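PDB 2QGH: diaminopimelate decarboxylase from Helicobacter pylori, which catalyses the pyridoxal-5'-phosphate-dependent decarboxylation of meso-diaminopimelate to L-lysine, the last step of bacterial lysine biosynthesis. Local coordinates for residues 31-36 with 290-295; 41-46 with 75-80; 116-121 with 140-145. All blocks are in the same frame, centred on the assembly; numbering follows the deposited sequence.

Contact 1: 31-36 with 290-295; sequences HKTPFY and ELITQV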
loop_
_atom_site.group_PDB
_atom_site.type_symbol
_atom_site.label_atom_id
_atom_site.label_comp_id
_atom_site.label_asym_id
_atom_site.label_seq_id
_atom_site.Cartn_x
_atom_site.Cartn_y
_atom_site.Cartn_z
ATOM N N HIS A 31 -16.543 6.593 19.707
ATOM C CA HIS A 31 -15.480 6.339 18.737
ATOM C C HIS A 31 -15.633 7.171 17.467
ATOM O O HIS A 31 -16.712 7.263 16.883
ATOM C CB HIS A 31 -15.423 4.849 18.388
ATOM C CG HIS A 31 -14.942 3.988 19.517
ATOM N ND1 HIS A 31 -15.712 2.986 20.073
ATOM C CD2 HIS A 31 -13.777 3.992 20.206
ATOM C CE1 HIS A 31 -15.042 2.412 21.056
ATOM N NE2 HIS A 31 -13.865 3.004 21.158
ATOM N N LYS A 32 -14.535 7.785 17.050
ATOM C CA LYS A 32 -14.517 8.629 15.863
ATOM C C LYS A 32 -14.137 7.816 14.634
ATOM O O LYS A 32 -13.381 6.854 14.743
ATOM C CB LYS A 32 -13.511 9.769 16.078
ATOM C CG LYS A 32 -12.927 10.386 14.803
ATOM C CD LYS A 32 -13.965 11.146 13.996
ATOM C CE LYS A 32 -13.342 11.827 12.784
ATOM N NZ LYS A 32 -12.273 12.783 13.191
ATOM N N THR A 33 -14.667 8.204 13.474
ATOM C CA THR A 33 -14.371 7.525 12.212
ATOM C C THR A 33 -13.051 8.033 11.602
ATOM O O THR A 33 -12.555 9.096 11.978
ATOM C CB THR A 33 -15.494 7.757 11.165
ATOM O OG1 THR A 33 -15.663 9.162 10.948
ATOM C CG2 THR A 33 -16.805 7.150 11.632
ATOM N N PRO A 34 -12.459 7.276 10.662
ATOM C CA PRO A 34 -12.954 5.990 10.156
ATOM C C PRO A 34 -12.320 4.862 10.964
ATOM O O PRO A 34 -11.270 5.042 11.580
ATOM C CB PRO A 34 -12.480 5.990 8.709
ATOM C CG PRO A 34 -11.110 6.639 8.833
ATOM C CD PRO A 34 -11.365 7.791 9.807
ATOM N N PHE A 35 -12.957 3.704 10.984
ATOM C CA PHE A 35 -12.383 2.591 11.712
ATOM C C PHE A 35 -12.836 1.255 11.171
ATOM O O PHE A 35 -13.779 1.172 10.393
ATOM C CB PHE A 35 -12.712 2.684 13.204
ATOM C CG PHE A 35 -14.188 2.798 13.514
ATOM C CD1 PHE A 35 -14.771 4.041 13.747
ATOM C CD2 PHE A 35 -14.981 1.658 13.624
ATOM C CE1 PHE A 35 -16.123 4.147 14.092
ATOM C CE2 PHE A 35 -16.331 1.755 13.970
ATOM C CZ PHE A 35 -16.904 3.002 14.205
ATOM N N TYR A 36 -12.128 0.208 11.558
ATOM C CA TYR A 36 -12.495 -1.128 11.149
ATOM C C TYR A 36 -13.334 -1.740 12.272
ATOM O O TYR A 36 -13.006 -1.586 13.449
ATOM C CB TYR A 36 -11.238 -1.966 10.912
ATOM C CG TYR A 36 -10.588 -1.738 9.562
ATOM C CD1 TYR A 36 -11.122 -2.308 8.411
ATOM C CD2 TYR A 36 -9.432 -0.967 9.439
ATOM C CE1 TYR A 36 -10.527 -2.128 7.169
ATOM C CE2 TYR A 36 -8.826 -0.776 8.195
ATOM C CZ TYR A 36 -9.379 -1.365 7.068
ATOM O OH TYR A 36 -8.779 -1.216 5.842
ATOM N N GLU A 290 -15.723 -4.659 8.496
ATOM C CA GLU A 290 -16.292 -3.563 7.739
ATOM C C GLU A 290 -15.605 -2.244 8.051
ATOM O O GLU A 290 -15.180 -1.998 9.181
ATOM C CB GLU A 290 -17.792 -3.475 7.998
ATOM C CG GLU A 290 -18.526 -4.609 7.311
ATOM C CD GLU A 290 -20.028 -4.487 7.376
ATOM O OE1 GLU A 290 -20.704 -5.145 6.552
ATOM O OE2 GLU A 290 -20.528 -3.745 8.250
ATOM N N LEU A 291 -15.474 -1.416 7.024
ATOM C CA LEU A 291 -14.838 -0.116 7.153
ATOM C C LEU A 291 -15.894 0.986 7.301
ATOM O O LEU A 291 -16.528 1.403 6.327
ATOM C CB LEU A 291 -13.947 0.147 5.933
ATOM C CG LEU A 291 -13.138 1.442 5.862
ATOM C CD1 LEU A 291 -12.494 1.759 7.206
ATOM C CD2 LEU A 291 -12.088 1.293 4.776
ATOM N N ILE A 292 -16.076 1.434 8.539
ATOM C CA ILE A 292 -17.037 2.479 8.854
ATOM C C ILE A 292 -16.332 3.817 8.687
ATOM O O ILE A 292 -15.324 4.093 9.343
ATOM C CB ILE A 292 -17.546 2.357 10.316
ATOM C CG1 ILE A 292 -17.940 0.905 10.624
ATOM C CG2 ILE A 292 -18.724 3.300 10.534
ATOM C CD1 ILE A 292 -18.946 0.315 9.668
ATOM N N THR A 293 -16.883 4.645 7.812
ATOM C CA THR A 293 -16.319 5.942 7.510
ATOM C C THR A 293 -17.438 6.980 7.431
ATOM O O THR A 293 -18.560 6.676 7.009
ATOM C CB THR A 293 -15.577 5.880 6.175
ATOM O OG1 THR A 293 -15.103 7.178 5.820
ATOM C CG2 THR A 293 -16.496 5.359 5.095
ATOM N N GLN A 294 -17.117 8.206 7.830
ATOM C CA GLN A 294 -18.083 9.301 7.836
ATOM C C GLN A 294 -18.002 10.164 6.585
ATOM O O GLN A 294 -16.942 10.296 5.980
ATOM C CB GLN A 294 -17.850 10.165 9.081
ATOM C CG GLN A 294 -18.605 11.473 9.092
ATOM C CD GLN A 294 -18.362 12.273 10.356
ATOM O OE1 GLN A 294 -18.793 13.417 10.466
ATOM N NE2 GLN A 294 -17.674 11.672 11.320
ATOM N N VAL A 295 -19.130 10.753 6.200
ATOM C CA VAL A 295 -19.173 11.617 5.022
ATOM C C VAL A 295 -18.702 13.018 5.401
ATOM O O VAL A 295 -19.176 13.587 6.375
ATOM C CB VAL A 295 -20.602 11.735 4.463
ATOM C CG1 VAL A 295 -20.614 12.668 3.251
ATOM C CG2 VAL A 295 -21.126 10.364 4.091
#
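Thr33 OG1 is gripped by two residues: Gln294 NE2 donates a hydrogen bond to it over 3.2 Å, and Asp310, whose OD1 also takes hydrogen bonds with Thr293 OG1 and Gln294 N, forms a second one through OD2. The Gln294 chain runs extended across the threonine, the two side chains meeting at about a right angle, and the hydroxyl stands somewhat out of the amide plane. A cis peptide bond precedes Pro34, whose CA makes a CH...O contact with Ile292 O, and from there the chain enters antiparallel pairing. Phe35 and Ile292 form a hydrogen-bonded pair, with Phe35 N to Ile292 O at 2.9 Å and Ile292 N to Phe35 O at 3.0 Å; Tyr36 and Leu291 follow as a non-hydrogen-bonded pair. The phenyl group of Phe35 leaves between its backbone N and carbonyl carbon (chi1 55°), which brings CE2 to 3.8 Å from Ile292 CG1 while Ile292 CB lies over one ring face, offset toward the rim. On the other side of the sheet, Leu291 CD1 sits above the centre of the Tyr36 ring, 4.3 Å from its centroid, in a CH-pi contact, and Tyr36 OH is hydrogen-bonded to Asp315 O. This is antiparallel pairing within the beta domain that accompanies the barrel in this decarboxylase family. In its mixed sheet strand 35-39 lies between strand 289-299, which also pairs with 369-372, and the parallel strand 393-397, while Phe28 of helix 24-30 packs on Phe35 and Ile292.

Contact 2: 41-46 with 75-80; sequences DKIKQA and SLLAHL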
loop_
_atom_site.group_PDB
_atom_site.type_symbol
_atom_site.label_atom_id
_atom_site.label_comp_id
_atom_site.label_asym_id
_atom_site.label_seq_id
_atom_site.Cartn_x
_atom_site.Cartn_y
_atom_site.Cartn_z
ATOM N N ASP A 41 -18.229 -13.272 15.614
ATOM C CA ASP A 41 -19.008 -14.497 15.434
ATOM C C ASP A 41 -18.839 -15.047 14.031
ATOM O O ASP A 41 -18.731 -16.262 13.831
ATOM C CB ASP A 41 -20.503 -14.254 15.673
ATOM C CG ASP A 41 -20.856 -14.176 17.142
ATOM O OD1 ASP A 41 -20.128 -14.772 17.967
ATOM O OD2 ASP A 41 -21.876 -13.532 17.467
ATOM N N LYS A 42 -18.839 -14.154 13.051
ATOM C CA LYS A 42 -18.684 -14.571 11.674
ATOM C C LYS A 42 -17.326 -15.224 11.440
ATOM O O LYS A 42 -17.188 -16.084 10.572
ATOM C CB LYS A 42 -18.870 -13.374 10.748
ATOM C CG LYS A 42 -20.271 -12.786 10.813
ATOM C CD LYS A 42 -20.415 -11.636 9.842
ATOM C CE LYS A 42 -21.777 -10.998 9.944
ATOM N NZ LYS A 42 -21.930 -9.944 8.902
ATOM N N ILE A 43 -16.327 -14.819 12.221
ATOM C CA ILE A 43 -14.985 -15.380 12.094
ATOM C C ILE A 43 -14.975 -16.782 12.696
ATOM O O ILE A 43 -14.380 -17.704 12.139
ATOM C CB ILE A 43 -13.938 -14.515 12.827
ATOM C CG1 ILE A 43 -13.857 -13.132 12.180
ATOM C CG2 ILE A 43 -12.584 -15.195 12.787
ATOM C CD1 ILE A 43 -12.916 -12.169 12.870
ATOM N N LYS A 44 -15.644 -16.921 13.837
ATOM C CA LYS A 44 -15.745 -18.189 14.547
ATOM C C LYS A 44 -16.582 -19.208 13.776
ATOM O O LYS A 44 -16.298 -20.409 13.807
ATOM C CB LYS A 44 -16.360 -17.951 15.929
ATOM C CG LYS A 44 -16.780 -19.206 16.678
ATOM C CD LYS A 44 -17.391 -18.842 18.030
ATOM C CE LYS A 44 -18.136 -20.016 18.667
ATOM N NZ LYS A 44 -17.262 -21.207 18.863
ATOM N N GLN A 45 -17.610 -18.729 13.084
ATOM C CA GLN A 45 -18.486 -19.610 12.318
ATOM C C GLN A 45 -17.828 -20.037 11.006
ATOM O O GLN A 45 -17.933 -21.196 10.605
ATOM C CB GLN A 45 -19.826 -18.912 12.050
ATOM C CG GLN A 45 -20.893 -19.778 11.377
ATOM C CD GLN A 45 -21.229 -21.045 12.165
ATOM O OE1 GLN A 45 -20.827 -22.160 11.793
ATOM N NE2 GLN A 45 -21.963 -20.878 13.261
ATOM N N ALA A 46 -17.141 -19.108 10.346
ATOM C CA ALA A 46 -16.464 -19.406 9.086
ATOM C C ALA A 46 -15.356 -20.423 9.325
ATOM O O ALA A 46 -15.102 -21.293 8.493
ATOM C CB ALA A 46 -15.877 -18.132 8.488
ATOM N N SER A 75 -6.185 -14.760 18.377
ATOM C CA SER A 75 -6.433 -15.381 19.672
ATOM C C SER A 75 -7.768 -16.125 19.647
ATOM O O SER A 75 -7.901 -17.212 20.203
ATOM C CB SER A 75 -6.454 -14.317 20.766
ATOM O OG SER A 75 -6.548 -14.916 22.043
ATOM N N LEU A 76 -8.763 -15.520 19.012
ATOM C CA LEU A 76 -10.069 -16.144 18.890
ATOM C C LEU A 76 -9.899 -17.445 18.104
ATOM O O LEU A 76 -10.454 -18.485 18.463
ATOM C CB LEU A 76 -11.036 -15.213 18.154
ATOM C CG LEU A 76 -12.263 -15.898 17.537
ATOM C CD1 LEU A 76 -13.083 -16.596 18.626
ATOM C CD2 LEU A 76 -13.110 -14.874 16.810
ATOM N N LEU A 77 -9.120 -17.395 17.032
ATOM C CA LEU A 77 -8.915 -18.593 16.235
ATOM C C LEU A 77 -8.144 -19.640 17.018
ATOM O O LEU A 77 -8.384 -20.832 16.865
ATOM C CB LEU A 77 -8.190 -18.245 14.942
ATOM C CG LEU A 77 -9.063 -17.476 13.943
ATOM C CD1 LEU A 77 -8.193 -16.824 12.879
ATOM C CD2 LEU A 77 -10.076 -18.427 13.315
ATOM N N ALA A 78 -7.231 -19.197 17.876
ATOM C CA ALA A 78 -6.438 -20.122 18.674
ATOM C C ALA A 78 -7.303 -20.901 19.665
ATOM O O ALA A 78 -7.070 -22.084 19.910
ATOM C CB ALA A 78 -5.354 -19.363 19.422
ATOM N N HIS A 79 -8.301 -20.231 20.234
ATOM C CA HIS A 79 -9.185 -20.869 21.199
ATOM C C HIS A 79 -9.986 -21.966 20.511
ATOM O O HIS A 79 -10.511 -22.869 21.164
ATOM C CB HIS A 79 -10.122 -19.832 21.828
ATOM C CG HIS A 79 -10.995 -20.386 22.914
ATOM N ND1 HIS A 79 -12.304 -20.764 22.700
ATOM C CD2 HIS A 79 -10.731 -20.665 24.214
ATOM C CE1 HIS A 79 -12.808 -21.252 23.820
ATOM N NE2 HIS A 79 -11.874 -21.204 24.753
ATOM N N LEU A 80 -10.064 -21.879 19.187
ATOM C CA LEU A 80 -10.779 -22.852 18.379
ATOM C C LEU A 80 -9.772 -23.865 17.858
ATOM O O LEU A 80 -10.060 -24.639 16.948
ATOM C CB LEU A 80 -11.475 -22.155 17.210
ATOM C CG LEU A 80 -12.475 -21.057 17.605
ATOM C CD1 LEU A 80 -13.066 -20.421 16.365
ATOM C CD2 LEU A 80 -13.575 -21.645 18.460
#
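Ile43 CG2 touches two leucines of the facing helix at once, lying 4.1 Å from Leu76 CD2 and 4.1 Å from Leu77 CD2. The isoleucine meets Leu77 at about a right angle and Leu76 more obliquely, and Leu76 CD2 also reaches Ile43 CB. The next residue, Lys44, passes its side chain across Leu80 at about a right angle, about one turn on from Leu76: Lys44 CG is 3.9 Å from Leu80 CD1, and a bend at the last torsion (chi4 58°) brings Lys44 NZ to 3.7 Å from Leu80 CD2. These contacts are wholly van der Waals, the aliphatic part of the lysine covering the leucine at the margin of a partly buried patch. Further out, Phe40 and Phe47 of helix 40-52 extend the apolar surface, Phe40 packing against Leu76 and Phe47 against both Leu77 and Leu80. The short helical segments run in the same general direction, inclined by 39°, their axes approaching to 10.2 Å. Helix 71-79 follows the first barrel strand, 59-64, and leads to the second, 83-86, so the packing joins the helix of the first beta/alpha unit to helix 40-52, which precedes the barrel. Such packing belongs to the outer helical layer of the alpha/beta barrel that binds pyridoxal phosphate in fold-type III decarboxylases.

Contact 3: 116-121 with 140-145; sequences EIEQAL and ETIAQS
With CG1 anti to its carbonyl carbon (chi1 -64°) and CD1 extended beyond it (chi2 180°), Ile142 directs its two branches at different parts of helix 114-122. CD1 reaches Ile117, 3.8 Å from Ile117 CG2, where the two side chains cross at about a right angle. The CG2 branch settles instead on Glu118, 3.8 Å from both Glu118 CA and Glu118 CB, so the isoleucine lies against the helix backbone as well as its side chains. Leu121 CD1 lies 4.0 Å from Ile142 CG2 and 3.8 Å from Ala143 CA. Leu121 CD1 is also 4.0 Å from Ala143 CB, so it rests on both the backbone and the methyl of Ala143. The interface is therefore apolar, with Ile142 contributing the greatest buried surface and touching Ile117, Glu118 and Leu121. The segments run in the same general sense, inclined by 46°, their axes approaching to 9.7 Å. Beneath them lie the barrel strands: Ile117, Ala120 and Leu121 rest on Leu128 of strand 127-130, while Leu121 and Ala143 both meet Ala150 of strand 150-155. Ile117 also packs on Tyr297 of the second subunit. Helices 114-122 and 133-146 are consecutive in the beta/alpha barrel, and strand 127-130 passes between them in sequence, entering the parallel sheet between strands 105-107 and 150-155.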
loop_
_atom_site.group_PDB
_atom_site.type_symbol
_atom_site.label_atom_id
_atom_site.label_comp_id
_atom_site.label_asym_id
_atom_site.label_seq_id
_atom_site.Cartn_x
_atom_site.Cartn_y
_atom_site.Cartn_z
ATOM N N GLU A 116 15.013 -15.892 9.340
ATOM C CA GLU A 116 13.670 -16.445 9.481
ATOM C C GLU A 116 13.705 -17.983 9.531
ATOM O O GLU A 116 13.014 -18.606 10.345
ATOM C CB GLU A 116 12.764 -15.954 8.332
ATOM C CG GLU A 116 12.493 -14.435 8.334
ATOM C CD GLU A 116 11.480 -14.001 7.271
ATOM O OE1 GLU A 116 11.706 -14.277 6.074
ATOM O OE2 GLU A 116 10.455 -13.381 7.631
ATOM N N ILE A 117 14.512 -18.595 8.672
ATOM C CA ILE A 117 14.630 -20.056 8.652
ATOM C C ILE A 117 15.098 -20.567 10.014
ATOM O O ILE A 117 14.442 -21.404 10.642
ATOM C CB ILE A 117 15.647 -20.529 7.583
ATOM C CG1 ILE A 117 15.150 -20.161 6.184
ATOM C CG2 ILE A 117 15.861 -22.027 7.697
ATOM C CD1 ILE A 117 16.176 -20.387 5.090
ATOM N N GLU A 118 16.242 -20.057 10.461
ATOM C CA GLU A 118 16.819 -20.436 11.746
ATOM C C GLU A 118 15.828 -20.278 12.901
ATOM O O GLU A 118 15.690 -21.170 13.737
ATOM C CB GLU A 118 18.056 -19.585 12.024
ATOM C CG GLU A 118 18.653 -19.791 13.404
ATOM C CD GLU A 118 19.345 -18.548 13.910
ATOM O OE1 GLU A 118 20.344 -18.128 13.289
ATOM O OE2 GLU A 118 18.883 -17.981 14.924
ATOM N N GLN A 119 15.147 -19.139 12.947
ATOM C CA GLN A 119 14.186 -18.859 14.007
ATOM C C GLN A 119 13.016 -19.814 13.976
ATOM O O GLN A 119 12.522 -20.235 15.015
ATOM C CB GLN A 119 13.670 -17.420 13.895
ATOM C CG GLN A 119 14.697 -16.373 14.272
ATOM C CD GLN A 119 15.232 -16.581 15.677
ATOM O OE1 GLN A 119 14.496 -16.462 16.660
ATOM N NE2 GLN A 119 16.517 -16.907 15.780
ATOM N N ALA A 120 12.577 -20.158 12.776
ATOM C CA ALA A 120 11.449 -21.058 12.627
ATOM C C ALA A 120 11.795 -22.459 13.107
ATOM O O ALA A 120 11.002 -23.098 13.798
ATOM C CB ALA A 120 11.005 -21.093 11.178
ATOM N N LEU A 121 12.980 -22.932 12.736
ATOM C CA LEU A 121 13.437 -24.265 13.121
ATOM C C LEU A 121 13.555 -24.400 14.631
ATOM O O LEU A 121 13.308 -25.465 15.191
ATOM C CB LEU A 121 14.796 -24.564 12.488
ATOM C CG LEU A 121 14.861 -24.638 10.963
ATOM C CD1 LEU A 121 16.305 -24.918 10.562
ATOM C CD2 LEU A 121 13.931 -25.728 10.438
ATOM N N GLU A 140 18.854 -26.772 4.918
ATOM C CA GLU A 140 19.672 -27.903 5.328
ATOM C C GLU A 140 20.912 -27.453 6.080
ATOM O O GLU A 140 21.244 -27.998 7.136
ATOM C CB GLU A 140 20.114 -28.725 4.120
ATOM C CG GLU A 140 20.781 -30.026 4.518
ATOM C CD GLU A 140 21.429 -30.726 3.354
ATOM O OE1 GLU A 140 21.705 -31.940 3.458
ATOM O OE2 GLU A 140 21.673 -30.053 2.334
ATOM N N THR A 141 21.606 -26.468 5.525
ATOM C CA THR A 141 22.815 -25.956 6.153
ATOM C C THR A 141 22.529 -25.412 7.548
ATOM O O THR A 141 23.315 -25.614 8.477
ATOM C CB THR A 141 23.442 -24.834 5.302
ATOM O OG1 THR A 141 23.824 -25.363 4.028
ATOM C CG2 THR A 141 24.666 -24.256 5.993
ATOM N N ILE A 142 21.405 -24.717 7.696
ATOM C CA ILE A 142 21.052 -24.137 8.983
ATOM C C ILE A 142 20.595 -25.217 9.956
ATOM O O ILE A 142 20.944 -25.185 11.132
ATOM C CB ILE A 142 19.951 -23.057 8.828
ATOM C CG1 ILE A 142 20.490 -21.888 7.987
ATOM C CG2 ILE A 142 19.512 -22.547 10.203
ATOM C CD1 ILE A 142 19.496 -20.764 7.773
ATOM N N ALA A 143 19.826 -26.181 9.463
ATOM C CA ALA A 143 19.342 -27.261 10.312
ATOM C C ALA A 143 20.538 -28.054 10.827
ATOM O O ALA A 143 20.599 -28.443 11.999
ATOM C CB ALA A 143 18.413 -28.169 9.522
ATOM N N GLN A 144 21.494 -28.277 9.937
ATOM C CA GLN A 144 22.682 -29.023 10.281
ATOM C C GLN A 144 23.461 -28.367 11.409
ATOM O O GLN A 144 23.934 -29.047 12.321
ATOM C CB GLN A 144 23.574 -29.163 9.059
ATOM C CG GLN A 144 24.775 -30.051 9.293
ATOM C CD GLN A 144 25.541 -30.333 8.027
ATOM O OE1 GLN A 144 26.416 -31.192 8.005
ATOM N NE2 GLN A 144 25.218 -29.609 6.959
ATOM N N SER A 145 23.593 -27.047 11.359
ATOM C CA SER A 145 24.346 -26.351 12.390
ATOM C C SER A 145 23.617 -26.380 13.716
ATOM O O SER A 145 24.239 -26.295 14.773
ATOM C CB SER A 145 24.599 -24.902 11.987
ATOM O OG SER A 145 23.399 -24.166 11.997
#

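In the fold
From the N terminus, the chain passes through helix 24-30 into 31-36, the first half of contact 1, whose partner 290-295 comes only after the whole barrel has been traversed. Contact 1 thus closes a loop that encloses the other two. Helix 40-52 directly follows strand 35-39 and opens contact 2, closed at 75-80 after the first barrel strand. Contact 3 then opens at 116-121 and closes at 140-145, in series with contact 2 and about 32 Å from it between centres. Contacts 2 and 3 join helices around the barrel, whereas contact 1 unites chain entering and leaving it within the separate mixed sheet.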